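HD domain protein (Enterococcus faecalis, PDB 4LRL) probably hydrolyses deoxynucleoside triphosphates as an HD-domain triphosphohydrolase, a metal-binding enzyme under allosteric control by nucleotides such as dGTP. Local coordinates at residues 68-73 and 85-90; 89-94 and 132-137; 353-358 and 439-444. All coordinates share one frame; numbering follows the deposited sequence.

Contact 1: 68-73 and 85-90. With NI (nickel (II) ion), chain N; DGT (2'-deoxyguanosine-5'-triphosphate), chain O.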
loop_
_atom_site.group_PDB
_atom_site.type_symbol
_atom_site.label_atom_id
_atom_site.label_comp_id
_atom_site.label_asym_id
_atom_site.label_seq_id
_atom_site.Cartn_x
_atom_site.Cartn_y
_atom_site.Cartn_z
ATOM N N ARG C 68 25.807 -8.996 4.522
ATOM C CA ARG C 68 24.604 -9.634 5.085
ATOM C C ARG C 68 24.600 -9.590 6.599
ATOM O O ARG C 68 23.542 -9.527 7.222
ATOM C CB ARG C 68 24.486 -11.094 4.654
ATOM C CG ARG C 68 24.151 -11.296 3.194
ATOM C CD ARG C 68 24.424 -12.745 2.831
ATOM N NE ARG C 68 24.051 -13.088 1.464
ATOM C CZ ARG C 68 22.819 -13.384 1.067
ATOM N NH1 ARG C 68 21.811 -13.349 1.931
ATOM N NH2 ARG C 68 22.593 -13.703 -0.205
ATOM N N ARG C 69 25.798 -9.631 7.181
ATOM C CA ARG C 69 25.971 -9.717 8.625
ATOM C C ARG C 69 26.115 -8.339 9.290
ATOM O O ARG C 69 26.556 -8.233 10.439
ATOM C CB ARG C 69 27.156 -10.635 8.945
ATOM C CG ARG C 69 26.974 -12.047 8.393
ATOM C CD ARG C 69 28.031 -13.029 8.872
ATOM N NE ARG C 69 29.370 -12.708 8.385
ATOM C CZ ARG C 69 29.835 -13.025 7.180
ATOM N NH1 ARG C 69 29.079 -13.678 6.301
ATOM N NH2 ARG C 69 31.071 -12.681 6.851
ATOM N N ILE C 70 25.730 -7.288 8.568
ATOM C CA ILE C 70 25.834 -5.932 9.094
ATOM C C ILE C 70 24.540 -5.176 8.825
ATOM O O ILE C 70 24.130 -5.019 7.666
ATOM C CB ILE C 70 27.057 -5.177 8.501
ATOM C CG1 ILE C 70 28.364 -5.900 8.857
ATOM C CG2 ILE C 70 27.097 -3.742 9.003
ATOM C CD1 ILE C 70 29.613 -5.307 8.206
ATOM N N LYS C 71 23.887 -4.728 9.895
ATOM C CA LYS C 71 22.619 -4.002 9.778
ATOM C C LYS C 71 22.845 -2.672 9.106
ATOM O O LYS C 71 23.853 -2.011 9.354
ATOM C CB LYS C 71 21.968 -3.775 11.137
ATOM C CG LYS C 71 21.201 -4.980 11.694
ATOM C CD LYS C 71 20.475 -4.614 12.999
ATOM C CE LYS C 71 21.441 -4.450 14.187
ATOM N NZ LYS C 71 22.375 -5.623 14.439
ATOM N N GLN C 72 21.897 -2.286 8.262
ATOM C CA GLN C 72 21.962 -1.016 7.550
ATOM C C GLN C 72 21.750 0.177 8.488
ATOM O O GLN C 72 22.408 1.208 8.348
ATOM C CB GLN C 72 20.938 -1.002 6.396
ATOM C CG GLN C 72 20.711 0.358 5.726
ATOM C CD GLN C 72 21.818 0.733 4.741
ATOM O OE1 GLN C 72 22.632 -0.104 4.357
ATOM N NE2 GLN C 72 21.844 1.992 4.330
ATOM N N LEU C 73 20.843 0.043 9.450
ATOM C CA LEU C 73 20.469 1.216 10.246
ATOM C C LEU C 73 21.001 1.215 11.673
ATOM O O LEU C 73 20.672 2.105 12.486
ATOM C CB LEU C 73 18.966 1.446 10.207
ATOM C CG LEU C 73 18.438 2.169 8.972
ATOM C CD1 LEU C 73 16.943 2.382 9.149
ATOM C CD2 LEU C 73 19.173 3.491 8.734
ATOM N N HIS C 85 17.077 -5.051 8.168
ATOM C CA HIS C 85 17.671 -5.244 6.838
ATOM C C HIS C 85 19.176 -4.965 6.814
ATOM O O HIS C 85 19.665 -4.111 7.549
ATOM C CB HIS C 85 16.942 -4.403 5.769
ATOM C CG HIS C 85 16.905 -2.931 6.059
ATOM N ND1 HIS C 85 16.221 -2.396 7.131
ATOM C CD2 HIS C 85 17.442 -1.875 5.391
ATOM C CE1 HIS C 85 16.350 -1.080 7.118
ATOM N NE2 HIS C 85 17.089 -0.739 6.077
ATOM N N SER C 86 19.895 -5.693 5.967
ATOM C CA SER C 86 21.349 -5.613 5.932
ATOM C C SER C 86 21.862 -4.598 4.913
ATOM O O SER C 86 21.114 -4.117 4.044
ATOM C CB SER C 86 21.937 -6.968 5.581
ATOM O OG SER C 86 21.653 -7.275 4.224
ATOM N N ARG C 87 23.148 -4.302 5.014
ATOM C CA ARG C 87 23.818 -3.459 4.034
ATOM C C ARG C 87 23.933 -4.185 2.692
ATOM O O ARG C 87 24.137 -3.554 1.647
ATOM C CB ARG C 87 25.206 -3.051 4.531
ATOM C CG ARG C 87 25.187 -2.124 5.722
ATOM C CD ARG C 87 26.579 -1.510 5.960
ATOM N NE ARG C 87 26.518 -0.515 7.028
ATOM C CZ ARG C 87 26.158 0.752 6.857
ATOM N NH1 ARG C 87 25.847 1.216 5.648
ATOM N NH2 ARG C 87 26.115 1.557 7.902
ATOM N N PHE C 88 23.805 -5.506 2.729
ATOM C CA PHE C 88 23.833 -6.303 1.508
ATOM C C PHE C 88 22.620 -6.001 0.627
ATOM O O PHE C 88 22.765 -5.727 -0.571
ATOM C CB PHE C 88 23.903 -7.789 1.846
ATOM C CG PHE C 88 23.891 -8.705 0.639
ATOM C CD1 PHE C 88 25.078 -9.040 -0.011
ATOM C CD2 PHE C 88 22.694 -9.273 0.187
ATOM C CE1 PHE C 88 25.080 -9.893 -1.108
ATOM C CE2 PHE C 88 22.689 -10.132 -0.912
ATOM C CZ PHE C 88 23.886 -10.441 -1.558
ATOM N N SER C 89 21.426 -6.032 1.213
ATOM C CA SER C 89 20.216 -5.790 0.417
ATOM C C SER C 89 20.188 -4.353 -0.090
ATOM O O SER C 89 19.743 -4.100 -1.200
ATOM C CB SER C 89 18.945 -6.147 1.185
ATOM O OG SER C 89 18.702 -5.201 2.182
ATOM N N HIS C 90 20.702 -3.423 0.706
ATOM C CA HIS C 90 20.835 -2.037 0.260
ATOM C C HIS C 90 21.796 -1.908 -0.925
ATOM O O HIS C 90 21.526 -1.162 -1.869
ATOM C CB HIS C 90 21.263 -1.107 1.406
ATOM C CG HIS C 90 21.738 0.242 0.940
ATOM N ND1 HIS C 90 20.900 1.166 0.343
ATOM C CD2 HIS C 90 22.962 0.821 0.985
ATOM C CE1 HIS C 90 21.590 2.250 0.035
ATOM N NE2 HIS C 90 22.844 2.066 0.410
HETATM NI NI NI N . 24.582 3.362 0.547
HETATM P PG DGT O . 23.411 -21.186 -10.454
HETATM O O1G DGT O . 24.664 -22.033 -10.565
HETATM O O2G DGT O . 23.661 -19.702 -10.311
HETATM O O3G DGT O . 22.356 -21.557 -11.479
HETATM O O3B DGT O . 22.804 -21.608 -9.019
HETATM P PB DGT O . 21.243 -21.407 -8.673
HETATM O O1B DGT O . 20.659 -20.359 -9.584
HETATM O O2B DGT O . 20.600 -22.775 -8.604
HETATM O O3A DGT O . 21.307 -20.859 -7.151
HETATM P PA DGT O . 22.017 -19.486 -6.700
HETATM O O1A DGT O . 22.525 -18.712 -7.876
HETATM O O2A DGT O . 22.971 -19.796 -5.574
HETATM O "O5'" DGT O . 20.768 -18.680 -6.083
HETATM C "C5'" DGT O . 19.501 -18.679 -6.745
HETATM C "C4'" DGT O . 18.527 -17.749 -6.033
HETATM O "O4'" DGT O . 19.147 -17.150 -4.895
HETATM C "C3'" DGT O . 18.096 -16.610 -6.946
HETATM O "O3'" DGT O . 16.662 -16.508 -6.925
HETATM C "C2'" DGT O . 18.732 -15.355 -6.371
HETATM C "C1'" DGT O . 18.921 -15.739 -4.911
HETATM N N9 DGT O . 20.033 -15.042 -4.214
HETATM C C8 DGT O . 19.879 -14.228 -3.157
HETATM N N7 DGT O . 21.066 -13.751 -2.715
HETATM C C5 DGT O . 22.010 -14.272 -3.507
HETATM C C6 DGT O . 23.480 -14.175 -3.589
HETATM O O6 DGT O . 24.106 -13.470 -2.770
HETATM N N1 DGT O . 24.096 -14.869 -4.558
HETATM C C2 DGT O . 23.427 -15.640 -5.444
HETATM N N2 DGT O . 24.119 -16.308 -6.393
HETATM N N3 DGT O . 22.072 -15.775 -5.422
HETATM C C4 DGT O . 21.328 -15.122 -4.493
HETATM O O HOH W 1 25.111 0.169 3.399
HETATM O O HOH W 2 23.781 3.589 2.816
HETATM O O HOH W 3 19.102 -2.312 9.609
HETATM O O HOH W 4 25.672 4.904 1.557
#
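Arg68 and Phe88 run alongside each other in the same direction, with the guanidinium flat on the ring, centres 4.2 Å apart and planes 25° apart. This is a cation-pi stack, to which arginine CG adds a CH-pi contact. Stacked in this way, Arg68 directs NH2 to O6 of the guanine of the bound dGTP, a hydrogen bond of 3.0 Å, while NE is held by Gln65 and NH1 by the carbonyl of Ser77 of the second subunit. This dGTP pocket lies at a subunit interface, where Arg350 and Lys354 of the second subunit bind the same nucleotide.

Two backbone hydrogen bonds flank the single bridge between Lys71 and Ser86: Arg87 N to Ile70 O, 2.9 Å, and Gln72 N to His85 O, 3.0 Å and nearly straight at 172°. Ser86 caps the following helix, its OG accepting from Ser89 N.

Bent at chi2, Gln72 brings NE2 over the rim of one face of the His90 ring, amide and ring planes 50° apart. NE2 donates to a nickel-bound water, and OE1 shares another water with Arg87 NH1. His90 binds the nickel directly through NE2 at 2.2 Å; Gln72 meets it through that water, as a second-shell residue.

The loop between helices 62-65 and 87-108 is thereby fastened to the first turn of the latter. Helix 206-219 flanks it: Asp215 holds His85 NE2, and Asp210 holds His90 ND1.

Contact 2: 89-94 and 132-137. With NI (nickel (II) ion), chain N.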
loop_
_atom_site.group_PDB
_atom_site.type_symbol
_atom_site.label_atom_id
_atom_site.label_comp_id
_atom_site.label_asym_id
_atom_site.label_seq_id
_atom_site.Cartn_x
_atom_site.Cartn_y
_atom_site.Cartn_z
ATOM N N SER C 89 21.426 -6.032 1.213
ATOM C CA SER C 89 20.216 -5.790 0.417
ATOM C C SER C 89 20.188 -4.353 -0.090
ATOM O O SER C 89 19.743 -4.100 -1.200
ATOM C CB SER C 89 18.945 -6.147 1.185
ATOM O OG SER C 89 18.702 -5.201 2.182
ATOM N N HIS C 90 20.702 -3.423 0.706
ATOM C CA HIS C 90 20.835 -2.037 0.260
ATOM C C HIS C 90 21.796 -1.908 -0.925
ATOM O O HIS C 90 21.526 -1.162 -1.869
ATOM C CB HIS C 90 21.263 -1.107 1.406
ATOM C CG HIS C 90 21.738 0.242 0.940
ATOM N ND1 HIS C 90 20.900 1.166 0.343
ATOM C CD2 HIS C 90 22.962 0.821 0.985
ATOM C CE1 HIS C 90 21.590 2.250 0.035
ATOM N NE2 HIS C 90 22.844 2.066 0.410
ATOM N N SER C 91 22.904 -2.645 -0.875
ATOM C CA SER C 91 23.900 -2.622 -1.941
ATOM C C SER C 91 23.308 -3.126 -3.260
ATOM O O SER C 91 23.515 -2.503 -4.306
ATOM C CB SER C 91 25.141 -3.426 -1.552
ATOM O OG SER C 91 25.841 -2.773 -0.505
ATOM N N LEU C 92 22.552 -4.225 -3.207
ATOM C CA LEU C 92 21.891 -4.729 -4.410
ATOM C C LEU C 92 20.848 -3.741 -4.909
ATOM O O LEU C 92 20.647 -3.618 -6.108
ATOM C CB LEU C 92 21.245 -6.107 -4.186
ATOM C CG LEU C 92 22.067 -7.336 -3.771
ATOM C CD1 LEU C 92 21.363 -8.595 -4.228
ATOM C CD2 LEU C 92 23.482 -7.361 -4.297
ATOM N N GLY C 93 20.199 -3.036 -3.980
ATOM C CA GLY C 93 19.193 -2.036 -4.325
ATOM C C GLY C 93 19.802 -0.892 -5.121
ATOM O O GLY C 93 19.264 -0.475 -6.159
ATOM N N VAL C 94 20.926 -0.383 -4.630
ATOM C CA VAL C 94 21.616 0.737 -5.268
ATOM C C VAL C 94 22.070 0.312 -6.651
ATOM O O VAL C 94 21.889 1.045 -7.607
ATOM C CB VAL C 94 22.797 1.240 -4.404
ATOM C CG1 VAL C 94 23.564 2.395 -5.098
ATOM C CG2 VAL C 94 22.276 1.684 -3.066
ATOM N N LEU C 132 27.355 -1.210 -6.797
ATOM C CA LEU C 132 27.327 -2.389 -5.958
ATOM C C LEU C 132 28.293 -2.289 -4.768
ATOM O O LEU C 132 27.986 -2.741 -3.650
ATOM C CB LEU C 132 27.631 -3.627 -6.796
ATOM C CG LEU C 132 27.468 -4.964 -6.070
ATOM C CD1 LEU C 132 26.014 -5.135 -5.579
ATOM C CD2 LEU C 132 27.896 -6.096 -6.977
ATOM N N LEU C 133 29.453 -1.692 -5.011
ATOM C CA LEU C 133 30.545 -1.715 -4.043
ATOM C C LEU C 133 30.611 -0.470 -3.173
ATOM O O LEU C 133 31.497 -0.378 -2.317
ATOM C CB LEU C 133 31.885 -1.900 -4.766
ATOM C CG LEU C 133 32.108 -3.198 -5.543
ATOM C CD1 LEU C 133 33.353 -3.066 -6.397
ATOM C CD2 LEU C 133 32.195 -4.400 -4.597
ATOM N N HIS C 134 29.686 0.473 -3.370
ATOM C CA HIS C 134 29.802 1.805 -2.738
ATOM C C HIS C 134 29.943 1.776 -1.205
ATOM O O HIS C 134 30.553 2.654 -0.626
ATOM C CB HIS C 134 28.666 2.753 -3.180
ATOM C CG HIS C 134 27.355 2.499 -2.491
ATOM N ND1 HIS C 134 26.618 1.344 -2.675
ATOM C CD2 HIS C 134 26.650 3.256 -1.614
ATOM C CE1 HIS C 134 25.523 1.399 -1.939
ATOM N NE2 HIS C 134 25.518 2.547 -1.282
ATOM N N ASP C 135 29.395 0.751 -0.569
ATOM C CA ASP C 135 29.344 0.673 0.891
ATOM C C ASP C 135 30.134 -0.508 1.436
ATOM O O ASP C 135 29.991 -0.855 2.611
ATOM C CB ASP C 135 27.893 0.534 1.353
ATOM C CG ASP C 135 27.156 1.859 1.405
ATOM O OD1 ASP C 135 27.793 2.945 1.398
ATOM O OD2 ASP C 135 25.911 1.806 1.455
ATOM N N VAL C 136 30.962 -1.120 0.595
ATOM C CA VAL C 136 31.664 -2.344 0.965
ATOM C C VAL C 136 32.630 -2.152 2.156
ATOM O O VAL C 136 32.911 -3.093 2.872
ATOM C CB VAL C 136 32.345 -3.004 -0.275
ATOM C CG1 VAL C 136 33.702 -2.383 -0.571
ATOM C CG2 VAL C 136 32.460 -4.500 -0.092
ATOM N N GLY C 137 33.099 -0.925 2.374
ATOM C CA GLY C 137 34.036 -0.639 3.463
ATOM C C GLY C 137 33.406 -0.364 4.822
ATOM O O GLY C 137 34.116 -0.118 5.796
HETATM NI NI NI N . 24.582 3.362 0.547
HETATM O O HOH W 5 28.198 -1.630 -1.306
HETATM O O HOH W 4 25.672 4.904 1.557
HETATM O O HOH W 2 23.781 3.589 2.816
#
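Nickel is gripped by His90 NE2, His134 NE2 and Asp135 OD2, each at 2.2 Å, with two waters and Asp207 making up six ligands. The rings of His90 and His134 meet obliquely, planes at 66°, and their NE2 atoms come within 3.2 Å because both bind the metal. Asp135 OD2 lies at the edge of the His90 ring, in its plane, and the carboxylate is nearly coplanar with that ring. Its other oxygen, OD1, takes a hydrogen bond from one of the nickel-bound waters.

Val94 comes at His134 from the opposite direction, CG1 resting over one ring face, 4.2 Å from the centroid, while Asp135 CG lies over the other, both offset toward the rim. The ring's ND1 bonds to the carbonyl of Ala131, which fixes its rotation and leaves NE2 for the metal. A water ties Ser91 OG, itself bonded to Arg87 O one turn earlier, to Leu132 O and Asp135 N, where no direct hydrogen bond crosses. Leu92 CD2 also packs on Leu132 CD1 at 3.6 Å.

One histidine from a helix, a His-Asp pair in the turn from Leu133 to Val136 and an aspartate distant in sequence, Asp207, form the metal site that gives the HD domain its name.

Contact 3: 353-358 and 439-444. With DGT (2'-deoxyguanosine-5'-triphosphate), chain R.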
loop_
_atom_site.group_PDB
_atom_site.type_symbol
_atom_site.label_atom_id
_atom_site.label_comp_id
_atom_site.label_asym_id
_atom_site.label_seq_id
_atom_site.Cartn_x
_atom_site.Cartn_y
_atom_site.Cartn_z
ATOM N N LEU C 353 19.646 5.238 27.238
ATOM C CA LEU C 353 19.691 6.467 28.007
ATOM C C LEU C 353 18.523 7.352 27.566
ATOM O O LEU C 353 18.166 7.375 26.388
ATOM C CB LEU C 353 21.017 7.195 27.780
ATOM C CG LEU C 353 22.311 6.584 28.328
ATOM C CD1 LEU C 353 23.459 7.565 28.147
ATOM C CD2 LEU C 353 22.210 6.204 29.803
ATOM N N LYS C 354 17.925 8.061 28.519
ATOM C CA LYS C 354 16.901 9.056 28.240
ATOM C C LYS C 354 17.606 10.361 27.865
ATOM O O LYS C 354 18.805 10.502 28.106
ATOM C CB LYS C 354 16.028 9.228 29.487
ATOM C CG LYS C 354 14.674 9.890 29.279
ATOM C CD LYS C 354 13.639 8.974 28.602
ATOM C CE LYS C 354 12.366 9.772 28.266
ATOM N NZ LYS C 354 11.284 8.987 27.577
ATOM N N SER C 355 16.880 11.306 27.273
ATOM C CA SER C 355 17.463 12.589 26.869
ATOM C C SER C 355 16.507 13.774 26.962
ATOM O O SER C 355 15.287 13.620 26.955
ATOM C CB SER C 355 18.012 12.521 25.446
ATOM O OG SER C 355 16.963 12.335 24.508
ATOM N N ALA C 356 17.091 14.966 27.033
ATOM C CA ALA C 356 16.339 16.209 27.005
ATOM C C ALA C 356 17.026 17.143 26.023
ATOM O O ALA C 356 18.250 17.176 25.941
ATOM C CB ALA C 356 16.283 16.838 28.406
ATOM N N THR C 357 16.241 17.896 25.267
ATOM C CA THR C 357 16.814 18.879 24.346
ATOM C C THR C 357 17.308 20.110 25.092
ATOM O O THR C 357 16.886 20.374 26.222
ATOM C CB THR C 357 15.786 19.348 23.319
ATOM O OG1 THR C 357 14.636 19.846 24.010
ATOM C CG2 THR C 357 15.384 18.208 22.417
ATOM N N PHE C 358 18.219 20.839 24.461
ATOM C CA PHE C 358 18.594 22.181 24.894
ATOM C C PHE C 358 19.021 22.937 23.642
ATOM O O PHE C 358 19.404 22.314 22.655
ATOM C CB PHE C 358 19.686 22.160 25.980
ATOM C CG PHE C 358 21.000 21.610 25.520
ATOM C CD1 PHE C 358 21.990 22.457 25.035
ATOM C CD2 PHE C 358 21.256 20.246 25.581
ATOM C CE1 PHE C 358 23.212 21.947 24.607
ATOM C CE2 PHE C 358 22.475 19.727 25.153
ATOM C CZ PHE C 358 23.456 20.580 24.671
ATOM N N ASP C 439 19.431 19.311 16.214
ATOM C CA ASP C 439 19.137 19.554 17.623
ATOM C C ASP C 439 20.380 19.562 18.529
ATOM O O ASP C 439 21.512 19.649 18.054
ATOM C CB ASP C 439 18.089 18.559 18.137
ATOM C CG ASP C 439 18.572 17.114 18.105
ATOM O OD1 ASP C 439 17.725 16.230 17.879
ATOM O OD2 ASP C 439 19.774 16.846 18.307
ATOM N N GLU C 440 20.142 19.511 19.834
ATOM C CA GLU C 440 21.175 19.251 20.826
ATOM C C GLU C 440 20.498 18.472 21.942
ATOM O O GLU C 440 19.490 18.918 22.497
ATOM C CB GLU C 440 21.769 20.550 21.407
ATOM C CG GLU C 440 22.532 21.456 20.443
ATOM C CD GLU C 440 23.869 20.885 19.997
ATOM O OE1 GLU C 440 24.542 20.206 20.807
ATOM O OE2 GLU C 440 24.248 21.130 18.830
ATOM N N ARG C 441 21.049 17.312 22.268
ATOM C CA ARG C 441 20.509 16.519 23.367
ATOM C C ARG C 441 21.504 16.195 24.475
ATOM O O ARG C 441 22.700 16.003 24.231
ATOM C CB ARG C 441 19.862 15.241 22.845
ATOM C CG ARG C 441 18.457 15.471 22.355
ATOM C CD ARG C 441 17.846 14.240 21.690
ATOM N NE ARG C 441 16.574 14.625 21.095
ATOM C CZ ARG C 441 15.427 14.695 21.760
ATOM N NH1 ARG C 441 15.371 14.379 23.050
ATOM N NH2 ARG C 441 14.333 15.082 21.127
ATOM N N PHE C 442 20.978 16.136 25.694
ATOM C CA PHE C 442 21.716 15.671 26.853
ATOM C C PHE C 442 21.134 14.329 27.303
ATOM O O PHE C 442 19.929 14.201 27.544
ATOM C CB PHE C 442 21.645 16.718 27.967
ATOM C CG PHE C 442 22.249 16.269 29.258
ATOM C CD1 PHE C 442 23.607 15.951 29.337
ATOM C CD2 PHE C 442 21.465 16.169 30.401
ATOM C CE1 PHE C 442 24.178 15.531 30.539
ATOM C CE2 PHE C 442 22.024 15.761 31.624
ATOM C CZ PHE C 442 23.386 15.439 31.693
ATOM N N TYR C 443 21.991 13.323 27.398
ATOM C CA TYR C 443 21.529 11.976 27.653
ATOM C C TYR C 443 21.836 11.599 29.084
ATOM O O TYR C 443 22.873 11.970 29.608
ATOM C CB TYR C 443 22.169 10.992 26.664
ATOM C CG TYR C 443 21.480 10.968 25.320
ATOM C CD1 TYR C 443 21.880 11.817 24.285
ATOM C CD2 TYR C 443 20.416 10.105 25.091
ATOM C CE1 TYR C 443 21.225 11.791 23.032
ATOM C CE2 TYR C 443 19.755 10.078 23.863
ATOM C CZ TYR C 443 20.161 10.922 22.841
ATOM O OH TYR C 443 19.487 10.868 21.640
ATOM N N PHE C 444 20.930 10.854 29.710
ATOM C CA PHE C 444 21.072 10.488 31.127
ATOM C C PHE C 444 20.294 9.215 31.414
ATOM O O PHE C 444 19.380 8.865 30.649
ATOM C CB PHE C 444 20.575 11.621 32.034
ATOM C CG PHE C 444 19.212 12.145 31.671
ATOM C CD1 PHE C 444 18.056 11.543 32.179
ATOM C CD2 PHE C 444 19.080 13.242 30.820
ATOM C CE1 PHE C 444 16.783 12.032 31.845
ATOM C CE2 PHE C 444 17.816 13.736 30.476
ATOM C CZ PHE C 444 16.666 13.128 30.991
HETATM P PG DGT R . 8.483 5.498 27.899
HETATM O O1G DGT R . 7.415 6.201 27.079
HETATM O O2G DGT R . 8.801 6.199 29.212
HETATM O O3G DGT R . 8.293 3.994 28.013
HETATM O O3B DGT R . 9.878 5.621 27.089
HETATM P PB DGT R . 9.964 6.060 25.553
HETATM O O1B DGT R . 10.528 7.454 25.484
HETATM O O2B DGT R . 8.669 5.733 24.852
HETATM O O3A DGT R . 11.090 5.061 25.000
HETATM P PA DGT R . 10.901 3.495 24.710
HETATM O O1A DGT R . 12.171 2.832 25.162
HETATM O O2A DGT R . 9.595 2.943 25.182
HETATM O "O5'" DGT R . 10.920 3.436 23.098
HETATM C "C5'" DGT R . 10.145 4.297 22.270
HETATM C "C4'" DGT R . 9.452 3.490 21.174
HETATM O "O4'" DGT R . 10.296 2.485 20.587
HETATM C "C3'" DGT R . 8.283 2.699 21.742
HETATM O "O3'" DGT R . 7.131 3.525 21.995
HETATM C "C2'" DGT R . 8.080 1.607 20.699
HETATM C "C1'" DGT R . 9.463 1.438 20.067
HETATM N N9 DGT R . 10.054 0.109 20.358
HETATM C C8 DGT R . 10.532 -0.746 19.430
HETATM N N7 DGT R . 11.020 -1.885 19.993
HETATM C C5 DGT R . 10.855 -1.760 21.323
HETATM C C6 DGT R . 11.131 -2.594 22.527
HETATM O O6 DGT R . 11.667 -3.718 22.466
HETATM N N1 DGT R . 10.810 -2.107 23.718
HETATM C C2 DGT R . 10.229 -0.913 23.881
HETATM N N2 DGT R . 9.944 -0.532 25.142
HETATM N N3 DGT R . 9.943 -0.083 22.841
HETATM C C4 DGT R . 10.222 -0.451 21.556
HETATM O O HOH W 6 17.727 20.952 20.533
#
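Ser355 CB sits over the Tyr443 ring, 3.5 Å from its centroid, in a close CH-pi contact. With chi1 at 66°, Ser355 OG points over its own backbone, and there accepts from Arg441 NH1 at 3.0 Å, tilted 25° out of the guanidinium plane. Thr357 runs alongside Arg441 in the same direction and sets CG2 over the centre of that guanidinium, 3.5 Å from NH2. These four residues share one face of the antiparallel pair.

On the other face, Phe444 folds back over the neighbouring strand, its ring lying above Lys354 O and Ser355 N and reaching Ala356 CB with CE2 at 4.0 Å. Lys354 CB also packs on this ring before the chain bends away. Beyond the strand ends, Glu440 CB rests over a face of the Phe358 ring, 3.8 Å from its centroid.

Reciprocal backbone bonds pair Lys354 with Phe444 and Ala356 with Phe442, and Phe358 N to Glu440 O continues the pattern. Strand 441-444 is the middle of a three-stranded antiparallel sheet, between 354-357 and 387-389, and helix 361-377 packs against Phe358, Phe442 and Phe444.

The chemistry is therefore divided: aromatic, backbone and Arg441-Ser355 contacts join the two strands, while Lys354 reaches out to a dGTP phosphate, NZ to O1B at 2.7 Å, where its positive charge would help offset the negative charge of the triphosphate.

In the fold
From the N terminus, contact 1 comes first, closing the short loop between residues 73 and 85 onto the start of helix 87-108. Contact 2 opens on that same helix, sharing Ser89 and His90, and closes a longer, mainly helical excursion at residues 132-137; the two meet at the nickel ion. Contact 3 follows in series, neither enclosing nor crossing the others, and pairs strands 354-357 and 441-444 across a long excursion, partly helical with a few short strands; its centre is about 28 Å from that of contact 1. The assembly reunites them: Lys354 and Arg68 from different subunits bind the same dGTP, consistent with nucleotide-mediated communication between subunits.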